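Local coordinates for protein beta-Ala-His dipeptidase (Homo sapiens, PDB 3DLJ) that hydrolyses carnosine, anserine and other Xaa-His dipeptides as a secreted homodimeric metallopeptidase that binds two zinc ions per subunit, at residues A[280-283]-A[284-288]; A[314-317]-A[318-322]; A[354-357]-A[358-361]. One frame throughout, in Å; residues are numbered along the deposited sequence.

Three short-range contacts show how chain turns and helix ends are built side by side. Interaction 1 starts helix 282-289, interaction 2 finishes helix 312-320, and interaction 3 takes the chain from strand 346-355 into helix 361-377. Interaction 2 is the middle member. Its centre lies about 12 Å from that of interaction 1, to which it is tied by a salt bridge of 2.8 Å between E284 OE2 and R321 NE. It lies about 14 Å from the centre of interaction 3, where R321 O packs 3.4 Å from V356 CG2. Interactions 1 and 3 do not touch, their nearest atoms being about 8 Å apart. All three lie away from the zinc site.

Interaction 1: A[280-283]-A[284-288]; sequences LTEE and EINTY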
ATOM      1  N   LEU A 280      22.673  -4.174  13.802  1.00 33.33           N
ATOM      2  CA  LEU A 280      23.202  -4.576  12.506  1.00 33.62           C
ATOM      3  C   LEU A 280      24.345  -5.569  12.697  1.00 34.30           C
ATOM      4  O   LEU A 280      25.264  -5.309  13.496  1.00 35.01           O
ATOM      5  CB  LEU A 280      23.685  -3.349  11.724  1.00 33.24           C
ATOM      6  CG  LEU A 280      24.110  -3.573  10.274  1.00 32.60           C
ATOM      7  CD1 LEU A 280      23.053  -4.322   9.472  1.00 28.47           C
ATOM      8  CD2 LEU A 280      24.459  -2.242   9.618  1.00 33.21           C
ATOM      9  N   THR A 281      24.265  -6.713  12.000  1.00 34.90           N
ATOM     10  CA  THR A 281      25.314  -7.749  12.032  1.00 35.01           C
ATOM     11  C   THR A 281      25.999  -7.882  10.674  1.00 35.54           C
ATOM     12  O   THR A 281      25.484  -7.429   9.659  1.00 35.19           O
ATOM     13  CB  THR A 281      24.785  -9.163  12.450  1.00 34.78           C
ATOM     14  OG1 THR A 281      23.781  -9.628  11.537  1.00 35.23           O
ATOM     15  CG2 THR A 281      24.223  -9.154  13.866  1.00 35.78           C
ATOM     16  N   GLU A 282      27.183  -8.487  10.686  1.00 36.70           N
ATOM     17  CA  GLU A 282      27.903  -8.934   9.487  1.00 37.56           C
ATOM     18  C   GLU A 282      27.035  -9.722   8.479  1.00 36.88           C
ATOM     19  O   GLU A 282      27.052  -9.431   7.287  1.00 36.33           O
ATOM     20  CB  GLU A 282      29.109  -9.773   9.933  1.00 38.21           C
ATOM     21  CG  GLU A 282      29.501 -10.948   9.033  1.00 41.72           C
ATOM     22  CD  GLU A 282      30.278 -10.522   7.796  1.00 47.08           C
ATOM     23  OE1 GLU A 282      31.061 -11.359   7.278  1.00 49.82           O
ATOM     24  OE2 GLU A 282      30.113  -9.358   7.346  1.00 48.13           O
ATOM     25  N   GLU A 283      26.313 -10.722   8.978  1.00 36.66           N
ATOM     26  CA  GLU A 283      25.402 -11.547   8.196  1.00 36.82           C
ATOM     27  C   GLU A 283      24.401 -10.677   7.448  1.00 36.59           C
ATOM     28  O   GLU A 283      24.200 -10.835   6.234  1.00 36.52           O
ATOM     29  CB  GLU A 283      24.623 -12.475   9.127  1.00 36.94           C
ATOM     30  CG  GLU A 283      24.611 -13.906   8.674  1.00 40.44           C
ATOM     31  CD  GLU A 283      23.211 -14.471   8.507  1.00 44.60           C
ATOM     32  OE1 GLU A 283      22.255 -13.686   8.284  1.00 47.06           O
ATOM     33  OE2 GLU A 283      23.074 -15.714   8.576  1.00 45.88           O
ATOM     34  N   GLU A 284      23.774  -9.772   8.202  1.00 36.11           N
ATOM     35  CA  GLU A 284      22.766  -8.858   7.694  1.00 35.81           C
ATOM     36  C   GLU A 284      23.340  -7.926   6.642  1.00 35.66           C
ATOM     37  O   GLU A 284      22.756  -7.772   5.575  1.00 34.85           O
ATOM     38  CB  GLU A 284      22.141  -8.057   8.821  1.00 35.28           C
ATOM     39  CG  GLU A 284      20.931  -7.298   8.341  1.00 37.01           C
ATOM     40  CD  GLU A 284      20.181  -6.606   9.445  1.00 38.09           C
ATOM     41  OE1 GLU A 284      20.622  -6.702  10.609  1.00 39.18           O
ATOM     42  OE2 GLU A 284      19.142  -5.974   9.144  1.00 38.93           O
ATOM     43  N   ILE A 285      24.484  -7.316   6.945  1.00 35.87           N
ATOM     44  CA  ILE A 285      25.187  -6.477   5.979  1.00 36.51           C
ATOM     45  C   ILE A 285      25.384  -7.224   4.639  1.00 36.62           C
ATOM     46  O   ILE A 285      25.168  -6.664   3.563  1.00 36.27           O
ATOM     47  CB  ILE A 285      26.533  -5.975   6.556  1.00 36.67           C
ATOM     48  CG1 ILE A 285      26.284  -4.916   7.647  1.00 37.08           C
ATOM     49  CG2 ILE A 285      27.408  -5.361   5.456  1.00 37.56           C
ATOM     50  CD1 ILE A 285      27.417  -4.783   8.681  1.00 36.03           C
ATOM     51  N   ASN A 286      25.768  -8.492   4.724  1.00 36.79           N
ATOM     52  CA  ASN A 286      26.019  -9.316   3.542  1.00 37.32           C
ATOM     53  C   ASN A 286      24.802  -9.509   2.633  1.00 37.65           C
ATOM     54  O   ASN A 286      24.913  -9.429   1.415  1.00 37.98           O
ATOM     55  CB  ASN A 286      26.618 -10.656   3.953  1.00 36.96           C
ATOM     56  CG  ASN A 286      28.123 -10.572   4.200  1.00 37.04           C
ATOM     57  OD1 ASN A 286      28.740  -9.524   4.002  1.00 36.12           O
ATOM     58  ND2 ASN A 286      28.722 -11.690   4.623  1.00 35.63           N
ATOM     59  N   THR A 287      23.650  -9.744   3.249  1.00 37.84           N
ATOM     60  CA  THR A 287      22.358  -9.796   2.581  1.00 38.36           C
ATOM     61  C   THR A 287      22.073  -8.544   1.737  1.00 38.01           C
ATOM     62  O   THR A 287      21.537  -8.652   0.634  1.00 38.44           O
ATOM     63  CB  THR A 287      21.236 -10.023   3.647  1.00 38.83           C
ATOM     64  OG1 THR A 287      21.390 -11.328   4.233  1.00 40.47           O
ATOM     65  CG2 THR A 287      19.861  -9.916   3.061  1.00 39.36           C
ATOM     66  N   TYR A 288      22.430  -7.370   2.257  1.00 37.31           N
ATOM     67  CA  TYR A 288      22.269  -6.109   1.539  1.00 37.00           C
ATOM     68  C   TYR A 288      23.238  -5.939   0.389  1.00 37.34           C
ATOM     69  O   TYR A 288      22.863  -5.445  -0.672  1.00 38.22           O
ATOM     70  CB  TYR A 288      22.325  -4.919   2.506  1.00 36.68           C
ATOM     71  CG  TYR A 288      21.050  -4.790   3.292  1.00 35.97           C
ATOM     72  CD1 TYR A 288      20.885  -5.428   4.520  1.00 35.89           C
ATOM     73  CD2 TYR A 288      19.991  -4.064   2.782  1.00 34.54           C
ATOM     74  CE1 TYR A 288      19.678  -5.317   5.223  1.00 36.25           C
ATOM     75  CE2 TYR A 288      18.814  -3.938   3.463  1.00 35.93           C
ATOM     76  CZ  TYR A 288      18.646  -4.564   4.676  1.00 36.66           C
ATOM     77  OH  TYR A 288      17.431  -4.410   5.308  1.00 36.24           O
TER
HETATM   78  O   HOH W   1      30.010  -7.472   5.694  1.00 49.39           O
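T281 and E284 meet at the first turn of helix 282-289, where the threonine hydroxyl receives the backbone N-H of the glutamate. This bond is weak, with E284 N 3.3 Å from T281 OG1. It is possible because the hydroxyl sits between the backbone N and the carbonyl carbon (chi1 60°), turned in over the start of the helix. The carbonyl of T281 begins the regular ladder: I285 N donates to T281 O at 2.9 Å, nearly straight at 172°.

Beside this polar pair lies a greasy one. L280 CG rests 3.7 Å from I285 CG1, the two side chains crossing at about a right angle, and L280 CD1 reaches across to the end of E284, 3.6 Å from its OE1. The carboxylate of E284 is carried there by an extended chain and is bound outside the turn, by R321. M317 of helix 312-320 packs on both L280 and I285.

Farther round the surface, E282 and N286 are joined through a water that donates to E282 OE2 and, at 2.9 Å, to N286 OD1. Three consecutive glutamates, E282 to E284, occupy this first turn, where negative charge would be expected to suit the helix dipole. The L280-I285 pair, the residue before the N-cap against the fourth after it, is a hydrophobic staple, and it accompanies the threonine N-cap in a classical helix start.

Interaction 2: A[314-317]-A[318-322]; sequences EILM and HLWRY
M317 lies against R321 and Y322, the two residues that follow the last turn of helix 312-320. Its CB packs 3.7 Å from Y322 CE1. Its CG runs alongside the arginine chain, 4.0 Å from R321 CG. The sulfur then passes Y322 obliquely, SD standing 5.5 Å from the ring centroid, a Met-aromatic contact. Because the chain is extended beyond CG, the methyl CE is carried away from its own helix, into the company of Y288 on helix 282-289. R321 folds back by bends at chi2 and chi3, placing its aliphatic part beside the methionine while its NH2 bonds V278 O and its NE is held by the E284 salt bridge.

On another side of the helix H318 doubles a backbone bond. Its ND1 carries the proton and donates to E314 O at 2.9 Å, with the acceptor almost in the ring plane, while H318 N donates to the same oxygen from the opposite face of the carbonyl. The ND1 bond fixes the rotation of the imidazole; the backbone bond merely shares the oxygen. Y322 CD1 sits over the centre of one ring face, and F309 stacks with the ring too.

L316 and W320 point the same way, L316 CD2 lying over the six-membered ring of the indole, 4.2 Å from its centroid in a CH-pi contact. The L316 carbonyl oxygen also sits over the indole, offset toward the rim.

M317 O accepts both R321 N, at 2.8 Å, and Y322 N, at 2.9 Å. The second bond runs from residue i+5 back to i, and R321 leaves helical angles at phi -136°. Helix 312-320 therefore ends in a pi-turn, without the left-handed residue of a Schellman motif.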
ATOM      1  N   GLU A 314      23.409   1.467   2.596  1.00 33.80           N
ATOM      2  CA  GLU A 314      22.815   2.467   3.477  1.00 34.07           C
ATOM      3  C   GLU A 314      21.418   2.862   3.062  1.00 33.09           C
ATOM      4  O   GLU A 314      20.538   2.970   3.919  1.00 33.18           O
ATOM      5  CB  GLU A 314      23.694   3.718   3.558  1.00 34.20           C
ATOM      6  CG  GLU A 314      24.802   3.647   4.590  1.00 37.38           C
ATOM      7  CD  GLU A 314      25.875   4.715   4.346  1.00 41.26           C
ATOM      8  OE1 GLU A 314      26.417   4.779   3.210  1.00 43.45           O
ATOM      9  OE2 GLU A 314      26.176   5.491   5.286  1.00 41.66           O
ATOM     10  N   ILE A 315      21.220   3.080   1.755  1.00 32.61           N
ATOM     11  CA  ILE A 315      19.909   3.426   1.180  1.00 31.84           C
ATOM     12  C   ILE A 315      18.857   2.376   1.507  1.00 31.71           C
ATOM     13  O   ILE A 315      17.772   2.704   1.997  1.00 32.23           O
ATOM     14  CB  ILE A 315      19.972   3.594  -0.378  1.00 32.40           C
ATOM     15  CG1 ILE A 315      20.850   4.790  -0.781  1.00 31.63           C
ATOM     16  CG2 ILE A 315      18.547   3.625  -0.998  1.00 29.77           C
ATOM     17  CD1 ILE A 315      20.308   6.094  -0.315  1.00 35.37           C
ATOM     18  N   LEU A 316      19.182   1.119   1.221  1.00 32.00           N
ATOM     19  CA  LEU A 316      18.240   0.008   1.382  1.00 32.03           C
ATOM     20  C   LEU A 316      17.915  -0.281   2.840  1.00 32.04           C
ATOM     21  O   LEU A 316      16.741  -0.485   3.184  1.00 32.35           O
ATOM     22  CB  LEU A 316      18.764  -1.253   0.686  1.00 32.57           C
ATOM     23  CG  LEU A 316      18.753  -1.232  -0.847  1.00 32.17           C
ATOM     24  CD1 LEU A 316      19.264  -2.552  -1.368  1.00 34.00           C
ATOM     25  CD2 LEU A 316      17.365  -0.958  -1.368  1.00 31.10           C
ATOM     26  N   MET A 317      18.947  -0.267   3.689  1.00 31.17           N
ATOM     27  CA  MET A 317      18.772  -0.431   5.128  1.00 31.00           C
ATOM     28  C   MET A 317      17.916   0.665   5.761  1.00 31.18           C
ATOM     29  O   MET A 317      17.095   0.385   6.655  1.00 31.19           O
ATOM     30  CB  MET A 317      20.117  -0.497   5.842  1.00 30.65           C
ATOM     31  CG  MET A 317      20.912  -1.764   5.580  1.00 29.76           C
ATOM     32  SD  MET A 317      22.347  -1.798   6.662  1.00 32.37           S
ATOM     33  CE  MET A 317      23.385  -2.999   5.791  1.00 30.84           C
ATOM     34  N   HIS A 318      18.095   1.903   5.309  1.00 30.59           N
ATOM     35  CA  HIS A 318      17.288   2.995   5.854  1.00 31.45           C
ATOM     36  C   HIS A 318      15.808   2.947   5.456  1.00 31.58           C
ATOM     37  O   HIS A 318      14.942   3.433   6.181  1.00 31.82           O
ATOM     38  CB  HIS A 318      17.961   4.360   5.644  1.00 30.58           C
ATOM     39  CG  HIS A 318      19.002   4.631   6.679  1.00 29.63           C
ATOM     40  ND1 HIS A 318      20.298   4.174   6.569  1.00 28.03           N
ATOM     41  CD2 HIS A 318      18.915   5.226   7.892  1.00 30.15           C
ATOM     42  CE1 HIS A 318      20.973   4.501   7.656  1.00 27.64           C
ATOM     43  NE2 HIS A 318      20.155   5.136   8.477  1.00 30.12           N
ATOM     44  N   LEU A 319      15.558   2.299   4.325  1.00 31.69           N
ATOM     45  CA  LEU A 319      14.232   1.956   3.835  1.00 31.59           C
ATOM     46  C   LEU A 319      13.611   0.737   4.531  1.00 31.31           C
ATOM     47  O   LEU A 319      12.390   0.697   4.772  1.00 31.63           O
ATOM     48  CB  LEU A 319      14.331   1.646   2.333  1.00 31.54           C
ATOM     49  CG  LEU A 319      14.522   2.775   1.327  1.00 32.17           C
ATOM     50  CD1 LEU A 319      14.346   2.251  -0.104  1.00 31.57           C
ATOM     51  CD2 LEU A 319      13.514   3.926   1.628  1.00 30.81           C
ATOM     52  N   TRP A 320      14.435  -0.254   4.850  1.00 30.29           N
ATOM     53  CA  TRP A 320      13.905  -1.552   5.251  1.00 29.83           C
ATOM     54  C   TRP A 320      14.031  -1.910   6.726  1.00 29.18           C
ATOM     55  O   TRP A 320      13.180  -2.612   7.264  1.00 28.07           O
ATOM     56  CB  TRP A 320      14.540  -2.671   4.425  1.00 29.31           C
ATOM     57  CG  TRP A 320      14.300  -2.600   2.940  1.00 29.15           C
ATOM     58  CD1 TRP A 320      13.394  -1.802   2.267  1.00 29.59           C
ATOM     59  CD2 TRP A 320      14.956  -3.387   1.945  1.00 29.55           C
ATOM     60  NE1 TRP A 320      13.471  -2.034   0.923  1.00 29.55           N
ATOM     61  CE2 TRP A 320      14.423  -3.001   0.693  1.00 31.17           C
ATOM     62  CE3 TRP A 320      15.953  -4.392   1.990  1.00 31.09           C
ATOM     63  CZ2 TRP A 320      14.849  -3.580  -0.507  1.00 30.17           C
ATOM     64  CZ3 TRP A 320      16.381  -4.959   0.803  1.00 29.92           C
ATOM     65  CH2 TRP A 320      15.828  -4.550  -0.434  1.00 30.14           C
ATOM     66  N   ARG A 321      15.100  -1.455   7.360  1.00 29.28           N
ATOM     67  CA  ARG A 321      15.471  -1.984   8.679  1.00 29.32           C
ATOM     68  C   ARG A 321      15.886  -0.925   9.712  1.00 29.13           C
ATOM     69  O   ARG A 321      16.235  -1.249  10.851  1.00 28.93           O
ATOM     70  CB  ARG A 321      16.512  -3.119   8.537  1.00 28.97           C
ATOM     71  CG  ARG A 321      17.890  -2.710   8.000  1.00 28.49           C
ATOM     72  CD  ARG A 321      18.817  -2.229   9.139  1.00 27.08           C
ATOM     73  NE  ARG A 321      19.137  -3.296  10.094  1.00 26.93           N
ATOM     74  CZ  ARG A 321      19.385  -3.113  11.396  1.00 27.14           C
ATOM     75  NH1 ARG A 321      19.329  -1.902  11.939  1.00 28.83           N
ATOM     76  NH2 ARG A 321      19.678  -4.144  12.173  1.00 24.67           N
ATOM     77  N   TYR A 322      15.835   0.341   9.301  1.00 29.58           N
ATOM     78  CA  TYR A 322      15.929   1.455  10.237  1.00 29.10           C
ATOM     79  C   TYR A 322      14.589   2.205  10.291  1.00 29.29           C
ATOM     80  O   TYR A 322      13.876   2.273   9.296  1.00 29.67           O
ATOM     81  CB  TYR A 322      17.062   2.406   9.858  1.00 28.59           C
ATOM     82  CG  TYR A 322      18.466   1.871  10.079  1.00 29.43           C
ATOM     83  CD1 TYR A 322      19.304   1.618   8.997  1.00 29.73           C
ATOM     84  CD2 TYR A 322      18.974   1.656  11.359  1.00 27.21           C
ATOM     85  CE1 TYR A 322      20.594   1.165   9.165  1.00 27.92           C
ATOM     86  CE2 TYR A 322      20.262   1.201  11.537  1.00 28.47           C
ATOM     87  CZ  TYR A 322      21.070   0.948  10.430  1.00 29.64           C
ATOM     88  OH  TYR A 322      22.373   0.492  10.577  1.00 29.44           O
TER

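Interaction 3: A[354-357]-A[358-361]; sequences RLVP and HMNV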
ATOM      1  N   ARG A 354       7.919   5.001  10.794  1.00 30.75           N
ATOM      2  CA  ARG A 354       7.967   3.637  10.329  1.00 29.92           C
ATOM      3  C   ARG A 354       8.737   2.798  11.311  1.00 29.91           C
ATOM      4  O   ARG A 354       9.798   3.198  11.802  1.00 30.64           O
ATOM      5  CB  ARG A 354       8.575   3.592   8.934  1.00 30.09           C
ATOM      6  CG  ARG A 354       7.777   4.406   7.921  1.00 30.07           C
ATOM      7  CD  ARG A 354       6.517   3.666   7.430  1.00 32.56           C
ATOM      8  NE  ARG A 354       5.710   4.491   6.516  1.00 34.69           N
ATOM      9  CZ  ARG A 354       4.537   4.125   5.985  1.00 35.86           C
ATOM     10  NH1 ARG A 354       3.894   4.955   5.169  1.00 34.65           N
ATOM     11  NH2 ARG A 354       4.007   2.933   6.265  1.00 34.86           N
ATOM     12  N   LEU A 355       8.185   1.636  11.642  1.00 29.59           N
ATOM     13  CA  LEU A 355       8.752   0.830  12.700  1.00 29.11           C
ATOM     14  C   LEU A 355       9.431  -0.408  12.146  1.00 29.05           C
ATOM     15  O   LEU A 355       9.013  -0.948  11.131  1.00 28.84           O
ATOM     16  CB  LEU A 355       7.690   0.460  13.723  1.00 29.31           C
ATOM     17  CG  LEU A 355       6.768   1.578  14.225  1.00 29.66           C
ATOM     18  CD1 LEU A 355       5.786   1.003  15.261  1.00 30.40           C
ATOM     19  CD2 LEU A 355       7.558   2.684  14.854  1.00 30.42           C
ATOM     20  N   VAL A 356      10.495  -0.831  12.824  1.00 28.73           N
ATOM     21  CA  VAL A 356      11.280  -1.985  12.425  1.00 28.77           C
ATOM     22  C   VAL A 356      11.527  -2.871  13.670  1.00 29.05           C
ATOM     23  O   VAL A 356      11.367  -2.414  14.801  1.00 29.16           O
ATOM     24  CB  VAL A 356      12.641  -1.557  11.777  1.00 28.65           C
ATOM     25  CG1 VAL A 356      12.399  -0.686  10.556  1.00 27.59           C
ATOM     26  CG2 VAL A 356      13.539  -0.835  12.796  1.00 26.44           C
ATOM     27  N   PRO A 357      11.868  -4.151  13.463  1.00 29.38           N
ATOM     28  CA  PRO A 357      12.314  -4.992  14.575  1.00 29.53           C
ATOM     29  C   PRO A 357      13.470  -4.352  15.360  1.00 30.21           C
ATOM     30  O   PRO A 357      14.397  -3.832  14.740  1.00 30.25           O
ATOM     31  CB  PRO A 357      12.789  -6.272  13.880  1.00 28.80           C
ATOM     32  CG  PRO A 357      12.089  -6.302  12.578  1.00 28.97           C
ATOM     33  CD  PRO A 357      11.788  -4.895  12.186  1.00 29.55           C
ATOM     34  N   HIS A 358      13.429  -4.372  16.696  1.00 30.54           N
ATOM     35  CA  HIS A 358      12.334  -4.934  17.491  1.00 31.33           C
ATOM     36  C   HIS A 358      11.498  -3.884  18.235  1.00 31.25           C
ATOM     37  O   HIS A 358      11.231  -4.046  19.417  1.00 31.05           O
ATOM     38  CB  HIS A 358      12.886  -5.940  18.510  1.00 31.70           C
ATOM     39  CG  HIS A 358      13.048  -7.317  17.957  1.00 34.14           C
ATOM     40  ND1 HIS A 358      14.071  -8.160  18.340  1.00 35.91           N
ATOM     41  CD2 HIS A 358      12.329  -7.991  17.024  1.00 35.55           C
ATOM     42  CE1 HIS A 358      13.968  -9.299  17.675  1.00 36.98           C
ATOM     43  NE2 HIS A 358      12.922  -9.220  16.868  1.00 36.57           N
ATOM     44  N   MET A 359      11.076  -2.826  17.543  1.00 31.23           N
ATOM     45  CA  MET A 359      10.373  -1.710  18.201  1.00 30.92           C
ATOM     46  C   MET A 359       8.949  -2.043  18.712  1.00 31.41           C
ATOM     47  O   MET A 359       8.135  -2.616  17.997  1.00 30.52           O
ATOM     48  CB  MET A 359      10.341  -0.474  17.277  1.00 30.03           C
ATOM     49  CG  MET A 359      11.730   0.003  16.797  1.00 29.32           C
ATOM     50  SD  MET A 359      11.687   1.272  15.505  1.00 29.37           S
ATOM     51  CE  MET A 359      11.316   2.739  16.493  1.00 24.52           C
ATOM     52  N   ASN A 360       8.656  -1.624  19.938  1.00 32.73           N
ATOM     53  CA  ASN A 360       7.312  -1.715  20.508  1.00 33.61           C
ATOM     54  C   ASN A 360       6.424  -0.470  20.231  1.00 33.29           C
ATOM     55  O   ASN A 360       6.780   0.652  20.597  1.00 32.48           O
ATOM     56  CB  ASN A 360       7.415  -1.968  22.014  1.00 34.37           C
ATOM     57  CG  ASN A 360       6.065  -2.250  22.650  1.00 38.23           C
ATOM     58  OD1 ASN A 360       5.452  -1.360  23.246  1.00 41.28           O
ATOM     59  ND2 ASN A 360       5.580  -3.490  22.502  1.00 42.04           N
ATOM     60  N   VAL A 361       5.266  -0.699  19.607  1.00 33.32           N
ATOM     61  CA  VAL A 361       4.270   0.345  19.340  1.00 33.98           C
ATOM     62  C   VAL A 361       3.879   1.159  20.589  1.00 33.82           C
ATOM     63  O   VAL A 361       3.812   2.392  20.546  1.00 33.95           O
ATOM     64  CB  VAL A 361       2.985  -0.252  18.669  1.00 34.26           C
ATOM     65  CG1 VAL A 361       1.921   0.806  18.502  1.00 35.62           C
ATOM     66  CG2 VAL A 361       3.297  -0.850  17.312  1.00 33.60           C
TER
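V356 and M359 hold the tight side of this turn. M359 N donates to V356 O at 2.8 Å, nearly straight at 169° and lying in the carbonyl plane. The methionine side chain then doubles back over the strand end: CG lies anti to the carbonyl carbon and SD follows in an extended chain, which brings SD 3.6 Å from V356 N for a weak N-H to sulfur bond. The same sulfur packs 3.9 Å from V356 CG2. The bend at chi3 (78°) turns CE toward L355, and L355 CD1 meets V361 CG2 at 3.7 Å with the two side chains crossing at about a right angle. These four residues are buried, with P323 against M359 and M389 against V361 filling out the apolar cluster.

The outer side is looser. P357 and H358 form the corner, joined by a cis peptide bond that brings their CA atoms to 2.9 Å. H358 is exposed and starts away from the turn, yet its ring stays beside the proline, CD2 3.6 Å from P357 CB. Backbone bonds from P357 to V278 and from H358 to E276 still anchor this corner to a neighbouring loop.

N360 makes no contact across the turn; its OD1 accepts from A363 N and caps helix 361-377. A four-residue beta-turn, similar to type VI in its cis bond although the proline comes before that bond, thus opens the beta-alpha-beta crossover from strand 346-355 through helix 361-377 to strand 384-397.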